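Local coordinates for Glyoxalase/Bleomycin resistance protein/dioxygenase domain (PDB 2RK0) that is of unestablished function but belongs to the glyoxalase/bleomycin resistance protein/dioxygenase superfamily, whose members include metal-dependent enzymes and drug-binding proteins, at residues L27-L32 against G45-G50; R21-I26 against F114-N119. One frame throughout, in Å; residues are numbered along the deposited sequence.

Contact 1: residues L27-L32 against G45-G50; sequences LDWKEL and GVLPGG
W29 brings its indole obliquely up to the backbone of G45, NE1 lying 3.2 Å from G45 CA and CZ2 3.3 Å from G45 N. G45 has no side chain at this point, and the indole atoms NE1, CE2 and CZ2 pack directly on its main chain. With CG anti to the backbone N (chi1 174°), the indole passes G45 and reaches strand 52-58, where NE1 donates to I53 O. L47 meets W29 at about a right angle: its CD2 lies near the plane of the indole at the edge, 3.6 Å from W29 CB, and also touches L27 CB. Two backbone bonds close the antiparallel pair K30–V46, K30 N to V46 O at 2.8 Å and V46 N to K30 O at 2.9 Å. V46 CG2 rests on L32 CD1 at 3.7 Å, while the extended K30 chain leads away. P48 sets its CG against D28 CB at 3.6 Å; the D28 carboxylate turns to a salt bridge with R92. The chemistry implies an open hairpin end where two backbone bonds between these segments are flanked by apolar contacts, with the one indole N-H satisfied by a third strand.

Contact 2: residues R21-I26 against F114-N119; sequences RWYTEI and FRDADN
The CA of D116 sits over the face of an indole, 3.6 Å from the centroid of the six-membered ring of W22 and 16° off the ring normal, a CH-pi contact made by the main chain. A117 N lies over the same face, on the side of the five-membered ring, and the opposite face is covered by I26 CG1 from one helical turn on, so the ring is held between its own helix and the turn. A chi1 of -168° swings the W22 indole out from helix 16-27 to the end of strand 109-115. There W22 CZ2 comes 3.2 Å from R115 O, and W22 CH2 meets F114 CE1 at 3.8 Å, the two rings touching edge to edge.

Beside the indole, the Y23 hydroxyl donates to D116, OH to OD2 2.6 Å, on the anti side of the carboxylate, the phenol ring and carboxylate planes 87° apart. The other oxygen, D116 OD1, accepts from D118 N at 2.8 Å, from above the carboxylate plane, and also from the backbone N of I120. Gripped at both oxygens, the carboxylate is fixed in rotation, and these donors probably stabilise its charge in a buried place. R115 points away from the helix and holds the far end of the turn through NH1 to N119 O, 3.0 Å. The arrangement is an Asx turn within a type I beta turn, D116 to N119, linking the antiparallel strands 109-115 and 121-127 of a beta hairpin and packed against a helix.

In the fold
Helix 16-27 runs into both contacts: its residues 21-26 form one side of contact 2, and the chain leaving it supplies one side of contact 1. Their centres are about 13 Å apart, and they meet where W29 N probably bonds to Y23 O and L27 packs on F114. Both are partly buried, contact 2 nearer the middle of the chain (about 7 Å between centres, against about 10 Å). Contact 1 joins neighbouring strands of one four-stranded sheet through backbone bonds and apolar side chains, and its L27 also reaches L3 of the second subunit. Contact 2 ties the helix to the turn after strand 109-115 of the second sheet through aromatic packing and a tyrosine–carboxylate bond.

Contact 1: residues L27-L32 against G45-G50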
ATOM      1  N   LEU A  27       0.650  -9.232  12.866  1.00 19.83           N
ATOM      2  CA  LEU A  27       1.515  -9.577  11.743  1.00 21.33           C
ATOM      3  C   LEU A  27       2.980  -9.789  12.089  1.00 22.64           C
ATOM      4  O   LEU A  27       3.816  -9.897  11.193  1.00 22.40           O
ATOM      5  CB  LEU A  27       1.402  -8.496  10.663  1.00 20.53           C
ATOM      6  CG  LEU A  27      -0.014  -8.165  10.185  1.00 21.20           C
ATOM      7  CD1 LEU A  27       0.022  -6.935   9.285  1.00 22.97           C
ATOM      8  CD2 LEU A  27      -0.607  -9.356   9.450  1.00 20.01           C
ATOM      9  N   ASP A  28       3.294  -9.861  13.378  1.00 21.92           N
ATOM     10  CA  ASP A  28       4.680 -10.048  13.798  1.00 22.98           C
ATOM     11  C   ASP A  28       5.546  -8.924  13.278  1.00 21.88           C
ATOM     12  O   ASP A  28       6.729  -9.110  12.994  1.00 19.62           O
ATOM     13  CB  ASP A  28       5.239 -11.381  13.300  1.00 26.74           C
ATOM     14  CG  ASP A  28       4.597 -12.563  13.982  1.00 28.42           C
ATOM     15  OD1 ASP A  28       4.487 -12.520  15.223  1.00 28.53           O
ATOM     16  OD2 ASP A  28       4.213 -13.519  13.278  1.00 32.29           O
ATOM     17  N   TRP A  29       4.936  -7.755  13.127  1.00 21.53           N
ATOM     18  CA  TRP A  29       5.653  -6.564  12.692  1.00 21.28           C
ATOM     19  C   TRP A  29       6.679  -6.334  13.792  1.00 21.18           C
ATOM     20  O   TRP A  29       6.353  -6.463  14.964  1.00 19.50           O
ATOM     21  CB  TRP A  29       4.682  -5.382  12.648  1.00 20.95           C
ATOM     22  CG  TRP A  29       5.285  -4.036  12.344  1.00 21.45           C
ATOM     23  CD1 TRP A  29       5.624  -3.542  11.113  1.00 20.58           C
ATOM     24  CD2 TRP A  29       5.506  -2.970  13.277  1.00 21.09           C
ATOM     25  NE1 TRP A  29       6.027  -2.233  11.222  1.00 20.47           N
ATOM     26  CE2 TRP A  29       5.963  -1.856  12.536  1.00 20.50           C
ATOM     27  CE3 TRP A  29       5.355  -2.845  14.664  1.00 21.49           C
ATOM     28  CZ2 TRP A  29       6.268  -0.627  13.140  1.00 20.92           C
ATOM     29  CZ3 TRP A  29       5.658  -1.626  15.262  1.00 22.01           C
ATOM     30  CH2 TRP A  29       6.110  -0.531  14.496  1.00 21.91           C
ATOM     31  N   LYS A  30       7.913  -6.008  13.424  1.00 24.78           N
ATOM     32  CA  LYS A  30       8.942  -5.750  14.424  1.00 25.58           C
ATOM     33  C   LYS A  30       9.448  -4.325  14.296  1.00 25.92           C
ATOM     34  O   LYS A  30      10.021  -3.950  13.277  1.00 25.09           O
ATOM     35  CB  LYS A  30      10.122  -6.708  14.270  1.00 27.77           C
ATOM     36  CG  LYS A  30      11.252  -6.397  15.251  1.00 29.52           C
ATOM     37  CD  LYS A  30      12.482  -7.252  15.010  1.00 33.57           C
ATOM     38  CE  LYS A  30      13.614  -6.850  15.956  1.00 35.17           C
ATOM     39  NZ  LYS A  30      14.870  -7.611  15.707  1.00 36.45           N
ATOM     40  N   GLU A  31       9.248  -3.540  15.347  1.00 26.27           N
ATOM     41  CA  GLU A  31       9.674  -2.148  15.364  1.00 26.72           C
ATOM     42  C   GLU A  31      11.197  -2.044  15.383  1.00 27.65           C
ATOM     43  O   GLU A  31      11.854  -2.676  16.208  1.00 24.89           O
ATOM     44  CB  GLU A  31       9.098  -1.454  16.598  1.00 26.54           C
ATOM     45  CG  GLU A  31       9.304   0.047  16.630  1.00 29.72           C
ATOM     46  CD  GLU A  31       8.848   0.678  17.943  1.00 32.51           C
ATOM     47  OE1 GLU A  31       7.711   0.399  18.381  1.00 32.64           O
ATOM     48  OE2 GLU A  31       9.628   1.457  18.528  1.00 32.67           O
ATOM     49  N   LEU A  32      11.754  -1.250  14.472  1.00 27.98           N
ATOM     50  CA  LEU A  32      13.200  -1.065  14.415  1.00 30.27           C
ATOM     51  C   LEU A  32      13.609   0.284  14.995  1.00 31.55           C
ATOM     52  O   LEU A  32      14.718   0.442  15.499  1.00 30.46           O
ATOM     53  CB  LEU A  32      13.706  -1.169  12.974  1.00 31.84           C
ATOM     54  CG  LEU A  32      13.559  -2.518  12.266  1.00 34.02           C
ATOM     55  CD1 LEU A  32      14.375  -2.492  10.989  1.00 36.77           C
ATOM     56  CD2 LEU A  32      14.040  -3.644  13.168  1.00 35.42           C
ATOM     57  N   GLY A  45       8.948  -0.386  11.199  1.00 21.52           N
ATOM     58  CA  GLY A  45       9.151  -1.784  11.522  1.00 22.29           C
ATOM     59  C   GLY A  45       9.160  -2.627  10.263  1.00 22.11           C
ATOM     60  O   GLY A  45       8.883  -2.130   9.169  1.00 19.86           O
ATOM     61  N   VAL A  46       9.487  -3.906  10.407  1.00 21.71           N
ATOM     62  CA  VAL A  46       9.508  -4.801   9.260  1.00 22.49           C
ATOM     63  C   VAL A  46       8.682  -6.035   9.565  1.00 22.67           C
ATOM     64  O   VAL A  46       8.616  -6.484  10.711  1.00 21.92           O
ATOM     65  CB  VAL A  46      10.943  -5.241   8.907  1.00 24.78           C
ATOM     66  CG1 VAL A  46      10.927  -6.049   7.625  1.00 25.04           C
ATOM     67  CG2 VAL A  46      11.841  -4.025   8.753  1.00 26.11           C
ATOM     68  N   LEU A  47       8.044  -6.575   8.536  1.00 23.04           N
ATOM     69  CA  LEU A  47       7.221  -7.768   8.684  1.00 24.62           C
ATOM     70  C   LEU A  47       8.008  -8.995   8.265  1.00 26.34           C
ATOM     71  O   LEU A  47       9.035  -8.887   7.596  1.00 27.62           O
ATOM     72  CB  LEU A  47       5.994  -7.693   7.771  1.00 23.84           C
ATOM     73  CG  LEU A  47       5.021  -6.521   7.862  1.00 24.63           C
ATOM     74  CD1 LEU A  47       4.015  -6.664   6.744  1.00 26.15           C
ATOM     75  CD2 LEU A  47       4.328  -6.498   9.209  1.00 25.57           C
ATOM     76  N   PRO A  48       7.553 -10.181   8.682  1.00 27.65           N
ATOM     77  CA  PRO A  48       8.287 -11.372   8.262  1.00 28.96           C
ATOM     78  C   PRO A  48       8.201 -11.318   6.732  1.00 31.42           C
ATOM     79  O   PRO A  48       7.183 -10.879   6.182  1.00 31.55           O
ATOM     80  CB  PRO A  48       7.455 -12.503   8.847  1.00 28.88           C
ATOM     81  CG  PRO A  48       6.953 -11.895  10.141  1.00 28.66           C
ATOM     82  CD  PRO A  48       6.548 -10.501   9.714  1.00 26.43           C
ATOM     83  N   GLY A  49       9.257 -11.735   6.044  1.00 30.99           N
ATOM     84  CA  GLY A  49       9.238 -11.683   4.597  1.00 31.41           C
ATOM     85  C   GLY A  49       9.982 -10.462   4.096  1.00 30.89           C
ATOM     86  O   GLY A  49      10.338 -10.388   2.923  1.00 32.76           O
ATOM     87  N   GLY A  50      10.200  -9.486   4.977  1.00 30.01           N
ATOM     88  CA  GLY A  50      10.949  -8.298   4.591  1.00 28.81           C
ATOM     89  C   GLY A  50      10.242  -6.972   4.336  1.00 28.33           C
ATOM     90  O   GLY A  50      10.908  -5.935   4.274  1.00 26.72           O
TER

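Contact 2: residues R21-I26 against F114-N119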
ATOM      1  N   ARG A  21       1.385  -1.956  18.722  1.00 21.10           N
ATOM      2  CA  ARG A  21       1.011  -3.187  19.396  1.00 22.26           C
ATOM      3  C   ARG A  21       0.144  -4.072  18.492  1.00 20.93           C
ATOM      4  O   ARG A  21       0.306  -5.292  18.465  1.00 20.08           O
ATOM      5  CB  ARG A  21       0.258  -2.874  20.690  1.00 25.41           C
ATOM      6  CG  ARG A  21       1.148  -2.391  21.827  1.00 28.72           C
ATOM      7  CD  ARG A  21       0.362  -2.337  23.131  1.00 34.36           C
ATOM      8  NE  ARG A  21      -0.480  -1.149  23.230  1.00 37.72           N
ATOM      9  CZ  ARG A  21      -0.034   0.050  23.592  1.00 40.79           C
ATOM     10  NH1 ARG A  21       1.248   0.220  23.895  1.00 42.12           N
ATOM     11  NH2 ARG A  21      -0.867   1.081  23.650  1.00 42.10           N
ATOM     12  N   TRP A  22      -0.764  -3.455  17.744  1.00 19.38           N
ATOM     13  CA  TRP A  22      -1.635  -4.219  16.864  1.00 17.85           C
ATOM     14  C   TRP A  22      -0.828  -4.939  15.785  1.00 17.22           C
ATOM     15  O   TRP A  22      -0.979  -6.140  15.578  1.00 17.29           O
ATOM     16  CB  TRP A  22      -2.658  -3.309  16.183  1.00 20.54           C
ATOM     17  CG  TRP A  22      -3.757  -4.083  15.505  1.00 20.29           C
ATOM     18  CD1 TRP A  22      -4.949  -4.458  16.055  1.00 20.72           C
ATOM     19  CD2 TRP A  22      -3.739  -4.630  14.177  1.00 18.93           C
ATOM     20  NE1 TRP A  22      -5.672  -5.204  15.157  1.00 19.43           N
ATOM     21  CE2 TRP A  22      -4.956  -5.325  13.997  1.00 19.08           C
ATOM     22  CE3 TRP A  22      -2.813  -4.601  13.121  1.00 18.80           C
ATOM     23  CZ2 TRP A  22      -5.276  -5.987  12.805  1.00 16.52           C
ATOM     24  CZ3 TRP A  22      -3.134  -5.259  11.936  1.00 18.21           C
ATOM     25  CH2 TRP A  22      -4.356  -5.942  11.791  1.00 15.40           C
ATOM     26  N   TYR A  23       0.027  -4.203  15.089  1.00 16.81           N
ATOM     27  CA  TYR A  23       0.811  -4.821  14.041  1.00 16.64           C
ATOM     28  C   TYR A  23       1.785  -5.869  14.577  1.00 18.26           C
ATOM     29  O   TYR A  23       1.996  -6.908  13.951  1.00 18.56           O
ATOM     30  CB  TYR A  23       1.547  -3.750  13.230  1.00 14.97           C
ATOM     31  CG  TYR A  23       0.651  -3.109  12.195  1.00 15.14           C
ATOM     32  CD1 TYR A  23      -0.234  -2.084  12.535  1.00 14.95           C
ATOM     33  CD2 TYR A  23       0.610  -3.608  10.896  1.00 15.91           C
ATOM     34  CE1 TYR A  23      -1.148  -1.578  11.595  1.00 16.69           C
ATOM     35  CE2 TYR A  23      -0.291  -3.118   9.960  1.00 16.56           C
ATOM     36  CZ  TYR A  23      -1.169  -2.110  10.309  1.00 16.79           C
ATOM     37  OH  TYR A  23      -2.080  -1.668   9.374  1.00 18.70           O
ATOM     38  N   THR A  24       2.360  -5.603  15.744  1.00 18.64           N
ATOM     39  CA  THR A  24       3.307  -6.535  16.349  1.00 20.92           C
ATOM     40  C   THR A  24       2.609  -7.849  16.649  1.00 22.50           C
ATOM     41  O   THR A  24       3.074  -8.924  16.260  1.00 23.56           O
ATOM     42  CB  THR A  24       3.888  -5.964  17.663  1.00 20.87           C
ATOM     43  OG1 THR A  24       4.597  -4.751  17.375  1.00 20.32           O
ATOM     44  CG2 THR A  24       4.850  -6.966  18.322  1.00 20.07           C
ATOM     45  N   GLU A  25       1.474  -7.746  17.328  1.00 23.53           N
ATOM     46  CA  GLU A  25       0.679  -8.899  17.724  1.00 25.19           C
ATOM     47  C   GLU A  25       0.054  -9.697  16.578  1.00 24.77           C
ATOM     48  O   GLU A  25       0.065 -10.931  16.592  1.00 22.97           O
ATOM     49  CB  GLU A  25      -0.425  -8.434  18.675  1.00 27.42           C
ATOM     50  CG  GLU A  25      -1.253  -9.552  19.274  1.00 34.17           C
ATOM     51  CD  GLU A  25      -2.215  -9.038  20.336  1.00 37.33           C
ATOM     52  OE1 GLU A  25      -1.747  -8.336  21.257  1.00 39.50           O
ATOM     53  OE2 GLU A  25      -3.427  -9.341  20.248  1.00 38.56           O
ATOM     54  N   ILE A  26      -0.494  -8.992  15.591  1.00 22.96           N
ATOM     55  CA  ILE A  26      -1.150  -9.641  14.459  1.00 20.80           C
ATOM     56  C   ILE A  26      -0.238 -10.104  13.326  1.00 19.40           C
ATOM     57  O   ILE A  26      -0.345 -11.235  12.871  1.00 19.06           O
ATOM     58  CB  ILE A  26      -2.217  -8.714  13.831  1.00 23.10           C
ATOM     59  CG1 ILE A  26      -3.219  -8.262  14.901  1.00 23.02           C
ATOM     60  CG2 ILE A  26      -2.905  -9.427  12.663  1.00 19.18           C
ATOM     61  CD1 ILE A  26      -3.950  -9.405  15.595  1.00 25.29           C
ATOM     62  N   PHE A 114      -9.265  -8.413   6.482  1.00 14.62           N
ATOM     63  CA  PHE A 114      -9.328  -7.916   7.851  1.00 15.47           C
ATOM     64  C   PHE A 114      -8.992  -6.428   7.942  1.00 16.30           C
ATOM     65  O   PHE A 114      -8.549  -5.810   6.969  1.00 16.26           O
ATOM     66  CB  PHE A 114      -8.398  -8.752   8.747  1.00 16.50           C
ATOM     67  CG  PHE A 114      -6.950  -8.759   8.303  1.00 15.83           C
ATOM     68  CD1 PHE A 114      -5.992  -8.017   8.996  1.00 16.07           C
ATOM     69  CD2 PHE A 114      -6.541  -9.520   7.209  1.00 17.59           C
ATOM     70  CE1 PHE A 114      -4.641  -8.032   8.615  1.00 15.92           C
ATOM     71  CE2 PHE A 114      -5.194  -9.547   6.811  1.00 16.56           C
ATOM     72  CZ  PHE A 114      -4.244  -8.802   7.517  1.00 14.68           C
ATOM     73  N   ARG A 115      -9.213  -5.854   9.118  1.00 17.55           N
ATOM     74  CA  ARG A 115      -8.954  -4.435   9.330  1.00 17.89           C
ATOM     75  C   ARG A 115      -8.016  -4.236  10.506  1.00 17.98           C
ATOM     76  O   ARG A 115      -8.006  -5.037  11.433  1.00 17.54           O
ATOM     77  CB  ARG A 115     -10.262  -3.706   9.635  1.00 18.58           C
ATOM     78  CG  ARG A 115     -11.363  -3.940   8.633  1.00 20.75           C
ATOM     79  CD  ARG A 115     -11.139  -3.140   7.383  1.00 23.36           C
ATOM     80  NE  ARG A 115     -12.253  -3.286   6.455  1.00 25.08           N
ATOM     81  CZ  ARG A 115     -12.786  -2.279   5.771  1.00 26.76           C
ATOM     82  NH1 ARG A 115     -12.299  -1.052   5.922  1.00 24.97           N
ATOM     83  NH2 ARG A 115     -13.796  -2.497   4.935  1.00 24.15           N
ATOM     84  N   ASP A 116      -7.229  -3.169  10.480  1.00 16.46           N
ATOM     85  CA  ASP A 116      -6.344  -2.926  11.602  1.00 17.33           C
ATOM     86  C   ASP A 116      -7.076  -2.042  12.599  1.00 16.05           C
ATOM     87  O   ASP A 116      -8.269  -1.777  12.432  1.00 15.37           O
ATOM     88  CB  ASP A 116      -5.024  -2.293  11.145  1.00 16.93           C
ATOM     89  CG  ASP A 116      -5.167  -0.847  10.691  1.00 19.89           C
ATOM     90  OD1 ASP A 116      -6.286  -0.276  10.702  1.00 16.41           O
ATOM     91  OD2 ASP A 116      -4.122  -0.282  10.319  1.00 16.93           O
ATOM     92  N   ALA A 117      -6.371  -1.595  13.631  1.00 15.86           N
ATOM     93  CA  ALA A 117      -6.972  -0.762  14.670  1.00 16.49           C
ATOM     94  C   ALA A 117      -7.661   0.503  14.148  1.00 18.17           C
ATOM     95  O   ALA A 117      -8.563   1.029  14.795  1.00 18.48           O
ATOM     96  CB  ALA A 117      -5.918  -0.398  15.704  1.00 17.06           C
ATOM     97  N   ASP A 118      -7.238   0.987  12.982  1.00 18.63           N
ATOM     98  CA  ASP A 118      -7.845   2.176  12.385  1.00 19.44           C
ATOM     99  C   ASP A 118      -8.829   1.818  11.271  1.00 18.91           C
ATOM    100  O   ASP A 118      -9.247   2.672  10.489  1.00 18.29           O
ATOM    101  CB  ASP A 118      -6.752   3.095  11.843  1.00 22.04           C
ATOM    102  CG  ASP A 118      -6.054   3.860  12.941  1.00 24.73           C
ATOM    103  OD1 ASP A 118      -6.549   4.942  13.304  1.00 26.82           O
ATOM    104  OD2 ASP A 118      -5.027   3.371  13.456  1.00 28.38           O
ATOM    105  N   ASN A 119      -9.193   0.544  11.204  1.00 18.58           N
ATOM    106  CA  ASN A 119     -10.126   0.067  10.194  1.00 19.09           C
ATOM    107  C   ASN A 119      -9.548   0.095   8.786  1.00 17.66           C
ATOM    108  O   ASN A 119     -10.284   0.014   7.804  1.00 19.18           O
ATOM    109  CB  ASN A 119     -11.410   0.892  10.216  1.00 20.46           C
ATOM    110  CG  ASN A 119     -12.634   0.040  10.045  1.00 25.39           C
ATOM    111  OD1 ASN A 119     -13.541   0.370   9.273  1.00 28.59           O
ATOM    112  ND2 ASN A 119     -12.676  -1.071  10.770  1.00 26.98           N
TER